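Local coordinates for protein argonaute (Marinitoga piezophila, PDB 5I4A) that cleaves single-stranded DNA targets complementary to the short 5'-hydroxyl RNA guides it carries, and may defend the bacterium against invading genetic elements, at residues K97-N102 and N110-N115; K134-N139 and Y145-P150; N40-Q45 and L91-K96; E117-D122 and V127-T132. One frame throughout, in Å; residues are numbered along the deposited sequence.

Contact 1 (K97-N102 and N110-N115); sequences KLFLDN and NNFISN. With nucleotides of chain B.
Phe99 of helix 84-101 lays its ring flat on that of Phe112 in strand 111-120, an offset stack with centroids 4.0 Å apart and planes 4° from parallel. Its CB sits over the face of the Phe112 ring, 3.4 Å from Phe112 CD1, as a CH-pi contact. CG lies above Phe112 CG, and CD1 reaches back to the root of the partner, 3.4 Å from Phe112 CB. On the other flank CD2 and CE2 ride above Phe112 CD2 and CE2, while CZ is 3.9 Å from Phe112 CD2. Chi1 of -86° sets Phe99 CG beside its backbone N and turns the ring toward the strand; the two side chains cross at about a right angle. A serine at Phe99 would probably leave one face of Phe112 without its stacking partner and open a gap between helix and strand. Two residues before Phe112, Asn110 turns its amide to A11 of chain B, OD1 and ND2 meeting N6 and N7 of the adenine in weak bonds. Phe104 and Phe246 meet the Phe99 ring edge-to-face, and Ile135 of strand 127-140 also touches it. The stack joins helix 84-101 of the N-terminal domain to strand 111-120 of linker L1.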
# COMPACT_ATOMS: atom_id res chain seq x y z
N LYS A 97 19.38 13.77 -13.63
CA LYS A 97 20.02 14.51 -14.72
C LYS A 97 20.54 13.57 -15.79
O LYS A 97 20.35 13.81 -16.99
CB LYS A 97 21.15 15.38 -14.17
CG LYS A 97 22.11 15.83 -15.26
CD LYS A 97 23.26 16.65 -14.71
CE LYS A 97 24.25 17.00 -15.82
NZ LYS A 97 23.55 17.60 -17.00
N LEU A 98 21.22 12.49 -15.38
CA LEU A 98 21.79 11.56 -16.35
C LEU A 98 20.70 10.93 -17.21
O LEU A 98 20.84 10.83 -18.43
CB LEU A 98 22.60 10.49 -15.63
CG LEU A 98 23.92 10.96 -15.01
CD1 LEU A 98 24.62 9.80 -14.31
CD2 LEU A 98 24.82 11.58 -16.07
N PHE A 99 19.61 10.49 -16.58
CA PHE A 99 18.48 9.95 -17.34
C PHE A 99 17.91 10.99 -18.29
O PHE A 99 17.68 10.71 -19.47
CB PHE A 99 17.40 9.44 -16.39
CG PHE A 99 17.61 8.03 -15.91
CD1 PHE A 99 17.19 6.95 -16.67
CD2 PHE A 99 18.21 7.78 -14.68
CE1 PHE A 99 17.38 5.66 -16.23
CE2 PHE A 99 18.40 6.48 -14.24
CZ PHE A 99 17.98 5.42 -15.01
N LEU A 100 17.66 12.20 -17.79
CA LEU A 100 17.12 13.26 -18.64
C LEU A 100 18.11 13.63 -19.74
O LEU A 100 17.70 13.93 -20.87
CB LEU A 100 16.76 14.48 -17.80
CG LEU A 100 15.56 14.37 -16.85
CD1 LEU A 100 15.36 15.67 -16.09
CD2 LEU A 100 14.30 13.99 -17.60
N ASP A 101 19.41 13.62 -19.43
CA ASP A 101 20.41 13.90 -20.45
C ASP A 101 20.43 12.84 -21.55
O ASP A 101 20.87 13.13 -22.66
CB ASP A 101 21.81 14.00 -19.83
CG ASP A 101 22.02 15.31 -19.09
OD1 ASP A 101 21.16 16.21 -19.20
OD2 ASP A 101 23.06 15.44 -18.41
N ASN A 102 19.97 11.63 -21.25
CA ASN A 102 19.84 10.58 -22.25
C ASN A 102 18.41 10.46 -22.76
O ASN A 102 18.02 9.40 -23.26
CB ASN A 102 20.35 9.25 -21.69
CG ASN A 102 21.85 9.25 -21.48
OD1 ASN A 102 22.61 8.83 -22.36
ND2 ASN A 102 22.29 9.72 -20.32
N ASN A 110 10.53 8.63 -9.21
CA ASN A 110 11.81 8.28 -9.82
C ASN A 110 11.67 7.17 -10.86
O ASN A 110 12.55 6.32 -11.01
CB ASN A 110 12.85 7.89 -8.76
CG ASN A 110 13.35 9.09 -7.98
OD1 ASN A 110 13.62 10.15 -8.54
ND2 ASN A 110 13.46 8.93 -6.66
N ASN A 111 10.55 7.18 -11.58
CA ASN A 111 10.36 6.32 -12.75
C ASN A 111 10.91 7.05 -13.97
O ASN A 111 10.61 8.22 -14.19
CB ASN A 111 8.89 5.98 -12.95
CG ASN A 111 8.34 5.10 -11.85
OD1 ASN A 111 8.46 3.88 -11.89
ND2 ASN A 111 7.72 5.72 -10.85
N PHE A 112 11.72 6.34 -14.76
CA PHE A 112 12.37 6.93 -15.92
C PHE A 112 11.91 6.19 -17.17
O PHE A 112 12.22 5.01 -17.35
CB PHE A 112 13.89 6.91 -15.77
CG PHE A 112 14.39 7.81 -14.67
CD1 PHE A 112 14.36 9.19 -14.83
CD2 PHE A 112 14.86 7.29 -13.48
CE1 PHE A 112 14.81 10.03 -13.83
CE2 PHE A 112 15.31 8.12 -12.48
CZ PHE A 112 15.28 9.49 -12.65
N ILE A 113 11.18 6.90 -18.02
CA ILE A 113 10.56 6.33 -19.20
C ILE A 113 11.54 6.44 -20.36
O ILE A 113 11.93 7.54 -20.74
CB ILE A 113 9.24 7.05 -19.52
CG1 ILE A 113 8.24 6.87 -18.38
CG2 ILE A 113 8.66 6.57 -20.83
CD1 ILE A 113 7.01 7.74 -18.52
N SER A 114 11.93 5.30 -20.93
CA SER A 114 12.80 5.32 -22.09
C SER A 114 12.04 5.81 -23.32
O SER A 114 10.84 5.55 -23.48
CB SER A 114 13.38 3.93 -22.36
OG SER A 114 14.14 3.92 -23.56
N ASN A 115 12.75 6.53 -24.19
CA ASN A 115 12.18 7.00 -25.44
C ASN A 115 12.83 6.38 -26.67
O ASN A 115 12.46 6.73 -27.79
CB ASN A 115 12.26 8.53 -25.53
CG ASN A 115 11.17 9.21 -24.73
OD1 ASN A 115 9.99 9.14 -25.08
ND2 ASN A 115 11.55 9.88 -23.65
P A B 11 13.37 8.28 -0.97
OP1 A B 11 12.86 8.21 -2.36
OP2 A B 11 14.66 7.62 -0.62
O5' A B 11 13.47 9.82 -0.58
C5' A B 11 14.18 10.24 0.57
C4' A B 11 14.50 11.71 0.48
O4' A B 11 15.48 11.92 -0.57
C3' A B 11 13.31 12.59 0.08
O3' A B 11 12.49 12.98 1.17
C2' A B 11 13.97 13.75 -0.65
O2' A B 11 14.50 14.71 0.25
C1' A B 11 15.13 13.05 -1.35
N9 A B 11 14.76 12.58 -2.69
C8 A B 11 14.15 11.41 -3.07
N7 A B 11 13.97 11.31 -4.37
C5 A B 11 14.49 12.50 -4.86
C6 A B 11 14.62 13.03 -6.16
N6 A B 11 14.20 12.40 -7.27
N1 A B 11 15.20 14.24 -6.28
C2 A B 11 15.63 14.88 -5.19
N3 A B 11 15.57 14.49 -3.92
C4 A B 11 14.98 13.28 -3.84
O HOH W 1 15.42 7.69 -23.89

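Contact 2 (K134-N139 and Y145-P150); sequences KIKIHN and YLSILP. With nucleotides of chain B.
Lys134 to His138 and Tyr145 to Leu149 form the two arms of an antiparallel beta hairpin in linker L1: Lys134-Leu149, Lys136-Ser147 and His138-Tyr145 are hydrogen-bonded pairs, Ile135-Ile148 and Ile137-Leu146 non-hydrogen-bonded. On the face of Ile135, Ile137, Leu146 and Ile148 the apolar branches interlock. Leu146 is the bump here: with CG anti to its backbone N (chi1 -160°), it leans between the two isoleucines opposite, CG lying 3.5 Å from Ile135 CG2 and CD1 lying 3.7 Å from Ile137 CG1. Ile135 in turn bends its CD1 (chi2 -70°) over Ile148 and rests it against CG1 and CG2 of that residue, the two side chains running side by side. Ile95 and Phe99 of helix 84-101 cover this face, touching Leu146 and Ile135.

The other face carries the two lysines that reach the guide. Lys134, extended beyond CG, carries NZ to two phosphates, 2.8 Å from OP1 of C9 and 3.0 Å from OP1 of U10, both of chain B. Lys136 bends at chi2 and places NZ 2.8 Å from OP1 of A11 of chain B. These ammonium groups probably offset the charge where the backbone passes the hairpin. Farther along, the His138 ring turns its edge to Ser147; the 2.4 Å between His138 NE2 and Ser147 OG is doubtfully short, and either could be the donor. Ser147 OG is bonded to Asn550 ND2 as well.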
# COMPACT_ATOMS: atom_id res chain seq x y z
N LYS A 134 12.54 2.17 -12.75
CA LYS A 134 12.36 2.89 -11.49
C LYS A 134 13.60 2.70 -10.63
O LYS A 134 14.07 1.57 -10.44
CB LYS A 134 11.12 2.40 -10.75
CG LYS A 134 10.99 2.99 -9.35
CD LYS A 134 9.57 2.94 -8.84
CE LYS A 134 9.49 3.47 -7.42
NZ LYS A 134 8.09 3.75 -6.99
N ILE A 135 14.13 3.81 -10.11
CA ILE A 135 15.43 3.84 -9.46
C ILE A 135 15.25 4.35 -8.03
O ILE A 135 14.57 5.37 -7.82
CB ILE A 135 16.43 4.72 -10.23
CG1 ILE A 135 16.42 4.36 -11.72
CG2 ILE A 135 17.81 4.56 -9.68
CD1 ILE A 135 17.03 3.02 -12.03
N LYS A 136 15.85 3.66 -7.07
CA LYS A 136 15.82 4.08 -5.67
C LYS A 136 17.19 3.86 -5.05
O LYS A 136 17.97 3.02 -5.49
CB LYS A 136 14.75 3.31 -4.88
CG LYS A 136 13.32 3.71 -5.22
CD LYS A 136 13.10 5.18 -4.93
CE LYS A 136 11.63 5.54 -5.02
NZ LYS A 136 11.35 6.82 -4.31
N ILE A 137 17.47 4.64 -4.01
CA ILE A 137 18.77 4.64 -3.33
C ILE A 137 18.60 3.98 -1.97
O ILE A 137 17.68 4.31 -1.22
CB ILE A 137 19.32 6.07 -3.19
CG1 ILE A 137 19.62 6.67 -4.56
CG2 ILE A 137 20.57 6.08 -2.31
CD1 ILE A 137 20.10 8.10 -4.51
N HIS A 138 19.51 3.06 -1.65
CA HIS A 138 19.43 2.28 -0.42
C HIS A 138 20.76 2.34 0.31
O HIS A 138 21.83 2.27 -0.30
CB HIS A 138 19.05 0.83 -0.73
CG HIS A 138 17.87 0.70 -1.63
ND1 HIS A 138 16.57 0.71 -1.17
CD2 HIS A 138 17.79 0.57 -2.98
CE1 HIS A 138 15.74 0.59 -2.19
NE2 HIS A 138 16.46 0.50 -3.30
N ASN A 139 20.68 2.47 1.63
CA ASN A 139 21.85 2.51 2.50
C ASN A 139 21.89 1.20 3.28
O ASN A 139 21.22 1.06 4.31
CB ASN A 139 21.80 3.72 3.43
CG ASN A 139 23.14 4.04 4.06
OD1 ASN A 139 23.21 4.63 5.14
ND2 ASN A 139 24.22 3.63 3.40
N TYR A 145 23.59 1.77 -2.27
CA TYR A 145 23.21 0.92 -3.39
C TYR A 145 22.11 1.60 -4.19
O TYR A 145 21.49 2.58 -3.76
CB TYR A 145 22.74 -0.46 -2.92
CG TYR A 145 23.84 -1.27 -2.26
CD1 TYR A 145 24.12 -1.14 -0.91
CD2 TYR A 145 24.59 -2.18 -3.00
CE1 TYR A 145 25.12 -1.88 -0.31
CE2 TYR A 145 25.59 -2.92 -2.41
CZ TYR A 145 25.85 -2.77 -1.07
OH TYR A 145 26.85 -3.51 -0.47
N LEU A 146 21.86 1.05 -5.37
CA LEU A 146 20.90 1.59 -6.32
C LEU A 146 20.06 0.44 -6.85
O LEU A 146 20.58 -0.43 -7.56
CB LEU A 146 21.62 2.30 -7.47
CG LEU A 146 20.81 3.31 -8.27
CD1 LEU A 146 20.54 4.53 -7.40
CD2 LEU A 146 21.52 3.70 -9.56
N SER A 147 18.77 0.42 -6.51
CA SER A 147 17.87 -0.59 -7.05
C SER A 147 17.34 -0.10 -8.39
O SER A 147 16.95 1.06 -8.53
CB SER A 147 16.72 -0.89 -6.09
OG SER A 147 16.03 0.28 -5.69
N ILE A 148 17.36 -0.99 -9.38
CA ILE A 148 16.94 -0.69 -10.74
C ILE A 148 15.85 -1.69 -11.08
O ILE A 148 16.13 -2.86 -11.35
CB ILE A 148 18.10 -0.77 -11.74
CG1 ILE A 148 19.24 0.17 -11.34
CG2 ILE A 148 17.61 -0.43 -13.14
CD1 ILE A 148 20.43 0.12 -12.28
N LEU A 149 14.60 -1.23 -11.07
CA LEU A 149 13.47 -2.11 -11.33
C LEU A 149 12.97 -1.89 -12.75
O LEU A 149 12.34 -0.86 -13.02
CB LEU A 149 12.34 -1.84 -10.33
CG LEU A 149 11.11 -2.73 -10.53
CD1 LEU A 149 11.41 -4.15 -10.10
CD2 LEU A 149 9.91 -2.17 -9.79
N PRO A 150 13.22 -2.81 -13.67
CA PRO A 150 12.60 -2.71 -15.00
C PRO A 150 11.09 -2.86 -14.89
O PRO A 150 10.58 -3.68 -14.13
CB PRO A 150 13.23 -3.86 -15.78
CG PRO A 150 13.72 -4.81 -14.74
CD PRO A 150 14.14 -3.96 -13.58
P C B 9 4.71 4.61 -8.42
OP1 C B 9 5.98 3.96 -8.81
OP2 C B 9 3.45 3.82 -8.45
O5' C B 9 4.89 5.21 -6.96
C5' C B 9 6.03 5.99 -6.63
C4' C B 9 5.66 7.27 -5.93
O4' C B 9 4.37 7.73 -6.42
C3' C B 9 5.48 7.19 -4.43
O3' C B 9 6.71 7.27 -3.73
C2' C B 9 4.54 8.35 -4.13
O2' C B 9 5.26 9.58 -4.13
C1' C B 9 3.64 8.33 -5.37
P U B 10 7.41 5.94 -3.14
OP1 U B 10 7.91 5.16 -4.30
OP2 U B 10 6.44 5.32 -2.21
O5' U B 10 8.66 6.51 -2.33
O3' U B 10 12.23 7.71 0.01
P A B 11 13.37 8.28 -0.97
OP1 A B 11 12.86 8.21 -2.36
OP2 A B 11 14.66 7.62 -0.62
O5' A B 11 13.47 9.82 -0.58
C5' A B 11 14.18 10.24 0.57
C4' A B 11 14.50 11.71 0.48
O4' A B 11 15.48 11.92 -0.57
C3' A B 11 13.31 12.59 0.08
O3' A B 11 12.49 12.98 1.17
C2' A B 11 13.97 13.75 -0.65
O2' A B 11 14.50 14.71 0.25
C1' A B 11 15.13 13.05 -1.35
N9 A B 11 14.76 12.58 -2.69
C8 A B 11 14.15 11.41 -3.07
N7 A B 11 13.97 11.31 -4.37
C5 A B 11 14.49 12.50 -4.86
C6 A B 11 14.62 13.03 -6.16
N6 A B 11 14.20 12.40 -7.27
N1 A B 11 15.20 14.24 -6.28
C2 A B 11 15.63 14.88 -5.19
N3 A B 11 15.57 14.49 -3.92
C4 A B 11 14.98 13.28 -3.84

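Contact 3 (N40-Q45 and L91-K96); sequences NNFKFQ and LYKYIK. With nucleotides of chain B.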
# COMPACT_ATOMS: atom_id res chain seq x y z
N ASN A 40 20.93 22.30 -17.60
CA ASN A 40 21.73 21.23 -17.01
C ASN A 40 20.89 20.06 -16.52
O ASN A 40 21.45 19.07 -16.05
CB ASN A 40 22.57 21.78 -15.85
CG ASN A 40 23.73 22.64 -16.32
OD1 ASN A 40 24.82 22.13 -16.57
ND2 ASN A 40 23.49 23.94 -16.43
N ASN A 41 19.56 20.15 -16.62
CA ASN A 41 18.65 19.12 -16.10
C ASN A 41 18.95 18.84 -14.63
O ASN A 41 18.88 17.70 -14.16
CB ASN A 41 18.73 17.84 -16.93
CG ASN A 41 17.99 17.95 -18.24
OD1 ASN A 41 16.89 18.50 -18.30
ND2 ASN A 41 18.59 17.43 -19.31
N PHE A 42 19.28 19.89 -13.88
CA PHE A 42 19.75 19.75 -12.51
C PHE A 42 19.47 21.05 -11.79
O PHE A 42 19.97 22.10 -12.20
CB PHE A 42 21.25 19.42 -12.49
CG PHE A 42 21.75 18.95 -11.16
CD1 PHE A 42 21.93 19.84 -10.11
CD2 PHE A 42 22.06 17.61 -10.95
CE1 PHE A 42 22.39 19.41 -8.89
CE2 PHE A 42 22.53 17.18 -9.73
CZ PHE A 42 22.69 18.07 -8.70
N LYS A 43 18.69 20.98 -10.71
CA LYS A 43 18.19 22.19 -10.08
C LYS A 43 19.31 22.97 -9.39
O LYS A 43 20.05 22.43 -8.57
CB LYS A 43 17.10 21.84 -9.06
CG LYS A 43 16.29 23.04 -8.58
CD LYS A 43 14.96 22.62 -7.99
CE LYS A 43 13.98 23.78 -7.94
NZ LYS A 43 12.60 23.32 -7.64
N PHE A 44 19.43 24.25 -9.75
CA PHE A 44 20.24 25.21 -9.03
C PHE A 44 19.39 25.92 -7.99
O PHE A 44 18.19 26.13 -8.19
CB PHE A 44 20.84 26.26 -9.98
CG PHE A 44 21.99 25.76 -10.81
CD1 PHE A 44 21.80 24.77 -11.76
CD2 PHE A 44 23.25 26.32 -10.67
CE1 PHE A 44 22.86 24.32 -12.54
CE2 PHE A 44 24.31 25.88 -11.44
CZ PHE A 44 24.12 24.88 -12.38
N GLN A 45 20.01 26.29 -6.88
CA GLN A 45 19.36 27.11 -5.87
C GLN A 45 19.92 28.53 -5.92
O GLN A 45 21.01 28.77 -6.46
CB GLN A 45 19.53 26.51 -4.47
CG GLN A 45 18.63 27.13 -3.40
CD GLN A 45 17.17 27.15 -3.78
OE1 GLN A 45 16.63 26.15 -4.25
NE2 GLN A 45 16.53 28.29 -3.60
N LEU A 91 22.58 12.80 -4.86
CA LEU A 91 22.72 11.64 -5.73
C LEU A 91 21.44 11.39 -6.52
O LEU A 91 21.49 11.03 -7.71
CB LEU A 91 23.09 10.41 -4.90
CG LEU A 91 23.57 9.15 -5.62
CD1 LEU A 91 24.73 9.46 -6.54
CD2 LEU A 91 23.96 8.10 -4.60
N TYR A 92 20.28 11.57 -5.88
CA TYR A 92 19.01 11.43 -6.59
C TYR A 92 18.90 12.42 -7.74
O TYR A 92 18.51 12.06 -8.85
CB TYR A 92 17.85 11.62 -5.61
CG TYR A 92 17.27 10.34 -5.06
CD1 TYR A 92 16.83 9.33 -5.91
CD2 TYR A 92 17.18 10.13 -3.69
CE1 TYR A 92 16.31 8.15 -5.41
CE2 TYR A 92 16.65 8.96 -3.18
CZ TYR A 92 16.22 7.97 -4.04
OH TYR A 92 15.70 6.81 -3.53
N LYS A 93 19.24 13.69 -7.48
CA LYS A 93 19.19 14.69 -8.54
C LYS A 93 20.21 14.39 -9.63
O LYS A 93 19.94 14.66 -10.81
CB LYS A 93 19.44 16.08 -7.95
CG LYS A 93 18.38 16.53 -6.95
CD LYS A 93 18.78 17.82 -6.26
CE LYS A 93 18.94 18.95 -7.26
NZ LYS A 93 19.38 20.21 -6.59
N TYR A 94 21.36 13.83 -9.26
CA TYR A 94 22.37 13.51 -10.26
C TYR A 94 21.92 12.37 -11.16
O TYR A 94 22.18 12.38 -12.37
CB TYR A 94 23.70 13.18 -9.59
CG TYR A 94 24.79 12.88 -10.58
CD1 TYR A 94 25.16 13.83 -11.52
CD2 TYR A 94 25.43 11.65 -10.59
CE1 TYR A 94 26.15 13.56 -12.44
CE2 TYR A 94 26.43 11.38 -11.51
CZ TYR A 94 26.78 12.34 -12.43
OH TYR A 94 27.77 12.09 -13.35
N ILE A 95 21.24 11.37 -10.59
CA ILE A 95 20.72 10.27 -11.39
C ILE A 95 19.65 10.78 -12.34
O ILE A 95 19.61 10.40 -13.52
CB ILE A 95 20.18 9.16 -10.47
CG1 ILE A 95 21.34 8.42 -9.81
CG2 ILE A 95 19.28 8.19 -11.24
CD1 ILE A 95 21.00 7.86 -8.45
N LYS A 96 18.76 11.65 -11.85
CA LYS A 96 17.73 12.23 -12.69
C LYS A 96 18.34 12.96 -13.88
O LYS A 96 17.88 12.81 -15.02
CB LYS A 96 16.86 13.17 -11.86
CG LYS A 96 15.76 13.87 -12.63
CD LYS A 96 14.98 14.80 -11.71
CE LYS A 96 13.77 15.39 -12.41
NZ LYS A 96 12.96 16.20 -11.47
P A B 11 13.37 8.28 -0.97
OP1 A B 11 12.86 8.21 -2.36
OP2 A B 11 14.66 7.62 -0.62
O5' A B 11 13.47 9.82 -0.58
C5' A B 11 14.18 10.24 0.57
C4' A B 11 14.50 11.71 0.48
O4' A B 11 15.48 11.92 -0.57
C3' A B 11 13.31 12.59 0.08
O3' A B 11 12.49 12.98 1.17
C2' A B 11 13.97 13.75 -0.65
O2' A B 11 14.50 14.71 0.25
C1' A B 11 15.13 13.05 -1.35
N9 A B 11 14.76 12.58 -2.69
C8 A B 11 14.15 11.41 -3.07
N7 A B 11 13.97 11.31 -4.37
C5 A B 11 14.49 12.50 -4.86
C6 A B 11 14.62 13.03 -6.16
N6 A B 11 14.20 12.40 -7.27
N1 A B 11 15.20 14.24 -6.28
C2 A B 11 15.63 14.88 -5.19
N3 A B 11 15.57 14.49 -3.92
C4 A B 11 14.98 13.28 -3.84
O HOH W 2 18.14 16.41 -11.82
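Phe42 and Lys93 cross at about a right angle, the lysine chain passing over one face of the phenyl ring. The contact is a CH-pi one: Lys93 CE stands 4.2 Å from the ring centroid, 27° off the normal, and CB lies 3.7 Å from Phe42 CE2. Phe42 gets there with CG anti to its backbone N (chi1 -167°), a turn that sends the ring toward the helix; its CE2 corner then meets the backbone, 3.6 Å from both Lys93 C and Tyr94 N, with Tyr94 CA near the ring plane at the edge.

A bend at chi3 (61°) brings Lys93 CE over the ring, and the straight last bond carries NZ on to Lys43 O, 3.0 Å away, from a direction tilted out of the carbonyl plane. One water ties the same two backbones together, bonded to Asn41 O and Lys93 O. Phe60 packs edge-to-face on Phe42 and Ile53 of strand 51-56 also touches it, placing the ring between the helix and the four-stranded sheet of this domain.

The helix turns a different side to the RNA. Tyr92 lays its ring against the adenine of A11 of chain B, whose N7 lies over the centre of the Tyr92 ring, 3.4 Å above its plane, and its OH donates to OP2 of that nucleotide at 3.2 Å. Lys93 CG brushes C2 of the same base. The arrangement is a loop-to-helix packing within the argonaute N-terminal domain, joined to a guide-binding site in which a tyrosine ring lies against a base and its hydroxyl bonds to the phosphate of that nucleotide.

Contact 4 (E117-D122 and V127-T132); sequences EVFSLD and VNAHLT
Ala129 CB sits over one face of the Phe119 ring, 3.9 Å from the centroid and displaced toward the rim. The ring reaches across because Phe119 places CG between its backbone N and carbonyl carbon (chi1 59°), which folds the phenyl back over the neighbouring strand. Leu121 extends this apolar patch, its CD1 meeting Val127 CG1 at 3.6 Å while CD2 faces the Ala129 methyl. Ile228 of helix 222-231 touches both Phe119 and Leu121, and Phe152 of strand 143-156 also packs on Phe119.

The two segments are the arms of a beta hairpin in linker L1, strand 111-120 running antiparallel to strand 127-140. Phe119 and Ala129 form a hydrogen-bonded pair, with Ala129 N to Phe119 O at 2.9 Å, and the flanking pairs Val118 with His130 and Ser120 with Asn128 are non-hydrogen-bonded. At the two ends Leu131 N bonds to Glu117 O and Leu121 N to Val127 O, each donor lying nearly along the C=O axis.

On the face of Val118, Ser120, Asn128 and His130, a methyl lies over an imidazole in a CH-pi contact: Val118 CG1 is 3.6 Å from the centroid of the His130 ring, 13° off its normal. His130 ND1 is bonded to Ser114 O. An alanine in place of His130 is likely to leave that carbonyl without its side-chain donor and deprive Val118 CG1 of the ring face it rests on. Farther out, Glu117 runs alongside Leu131, CB lying 3.7 Å from Leu131 CD2, before bending at chi2 to carry its carboxylate to a salt bridge with Lys239.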
# COMPACT_ATOMS: atom_id res chain seq x y z
N GLU A 117 13.62 2.67 -26.35
CA GLU A 117 13.09 1.31 -26.20
C GLU A 117 11.57 1.37 -26.12
O GLU A 117 10.95 1.10 -25.09
CB GLU A 117 13.70 0.65 -24.97
CG GLU A 117 15.22 0.62 -24.99
CD GLU A 117 15.76 -0.10 -26.20
OE1 GLU A 117 15.35 -1.25 -26.44
OE2 GLU A 117 16.59 0.50 -26.93
N VAL A 118 10.97 1.75 -27.24
CA VAL A 118 9.53 1.92 -27.36
C VAL A 118 9.04 1.08 -28.53
O VAL A 118 9.69 1.02 -29.58
CB VAL A 118 9.15 3.40 -27.57
CG1 VAL A 118 7.65 3.61 -27.39
CG2 VAL A 118 9.95 4.30 -26.63
N PHE A 119 7.89 0.43 -28.36
CA PHE A 119 7.24 -0.27 -29.45
C PHE A 119 5.74 -0.11 -29.34
O PHE A 119 5.17 -0.15 -28.25
CB PHE A 119 7.62 -1.77 -29.49
CG PHE A 119 7.28 -2.52 -28.23
CD1 PHE A 119 6.03 -3.12 -28.08
CD2 PHE A 119 8.21 -2.67 -27.22
CE1 PHE A 119 5.72 -3.83 -26.94
CE2 PHE A 119 7.90 -3.37 -26.07
CZ PHE A 119 6.66 -3.95 -25.93
N SER A 120 5.09 0.11 -30.49
CA SER A 120 3.64 0.19 -30.53
C SER A 120 3.04 -1.19 -30.30
O SER A 120 3.57 -2.21 -30.76
CB SER A 120 3.18 0.75 -31.87
OG SER A 120 1.77 0.90 -31.91
N LEU A 121 1.93 -1.23 -29.57
CA LEU A 121 1.27 -2.49 -29.28
C LEU A 121 0.61 -3.06 -30.53
O LEU A 121 -0.09 -2.34 -31.25
CB LEU A 121 0.23 -2.30 -28.18
CG LEU A 121 0.75 -2.10 -26.75
CD1 LEU A 121 -0.39 -1.81 -25.80
CD2 LEU A 121 1.51 -3.32 -26.29
N ASP A 122 0.85 -4.34 -30.79
CA ASP A 122 0.14 -5.02 -31.88
C ASP A 122 -1.36 -4.91 -31.69
O ASP A 122 -2.11 -4.73 -32.66
CB ASP A 122 0.57 -6.49 -31.95
CG ASP A 122 2.07 -6.66 -32.04
OD1 ASP A 122 2.72 -5.90 -32.79
OD2 ASP A 122 2.60 -7.57 -31.37
N VAL A 127 -1.23 2.94 -28.95
CA VAL A 127 -0.64 2.83 -27.63
C VAL A 127 0.84 2.48 -27.77
O VAL A 127 1.19 1.56 -28.52
CB VAL A 127 -1.37 1.79 -26.76
CG1 VAL A 127 -0.73 1.72 -25.38
CG2 VAL A 127 -2.84 2.14 -26.64
N ASN A 128 1.69 3.20 -27.05
CA ASN A 128 3.12 2.95 -27.02
C ASN A 128 3.51 2.28 -25.71
O ASN A 128 3.08 2.71 -24.63
CB ASN A 128 3.92 4.25 -27.18
CG ASN A 128 4.20 4.59 -28.63
OD1 ASN A 128 4.15 5.75 -29.03
ND2 ASN A 128 4.50 3.57 -29.42
N ALA A 129 4.31 1.22 -25.80
CA ALA A 129 4.85 0.53 -24.64
C ALA A 129 6.28 1.00 -24.44
O ALA A 129 7.19 0.60 -25.18
CB ALA A 129 4.77 -0.98 -24.82
N HIS A 130 6.49 1.86 -23.45
CA HIS A 130 7.80 2.41 -23.15
C HIS A 130 8.48 1.58 -22.07
O HIS A 130 7.95 1.44 -20.96
CB HIS A 130 7.69 3.86 -22.69
CG HIS A 130 7.10 4.78 -23.71
ND1 HIS A 130 7.87 5.66 -24.45
CD2 HIS A 130 5.82 4.98 -24.11
CE1 HIS A 130 7.08 6.35 -25.26
NE2 HIS A 130 5.84 5.96 -25.07
N LEU A 131 9.64 1.01 -22.39
CA LEU A 131 10.47 0.39 -21.36
C LEU A 131 10.82 1.43 -20.31
O LEU A 131 11.26 2.53 -20.63
CB LEU A 131 11.73 -0.20 -21.99
CG LEU A 131 12.84 -0.73 -21.07
CD1 LEU A 131 12.32 -1.74 -20.06
CD2 LEU A 131 13.96 -1.34 -21.90
N THR A 132 10.59 1.08 -19.04
CA THR A 132 10.75 2.02 -17.95
C THR A 132 11.62 1.41 -16.86
O THR A 132 11.62 0.19 -16.66
CB THR A 132 9.37 2.42 -17.37
OG1 THR A 132 8.54 2.94 -18.42
CG2 THR A 132 9.50 3.47 -16.28

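Contacts 1 and 3 share helix 84-101 and use different sides of it: the ring stack of contact 1 is wholly buried against linker L1, whereas contact 3 is partly buried and mixes an aromatic ring with a lysine. Contacts 2 and 4 are successive hairpins sharing strand 127-140, their centres about 23 Å apart, both built on backbone bonds. Contact 2 is buried and turns lysines to the guide; contact 4 is partly buried and lies about 8 Å from the RNA at its nearest atom. Contacts 1 to 3 all touch the same nucleotide, A11 of chain B, and contact 4 does not; Tyr92 OH of contact 3 also bonds Ile137 N of contact 2.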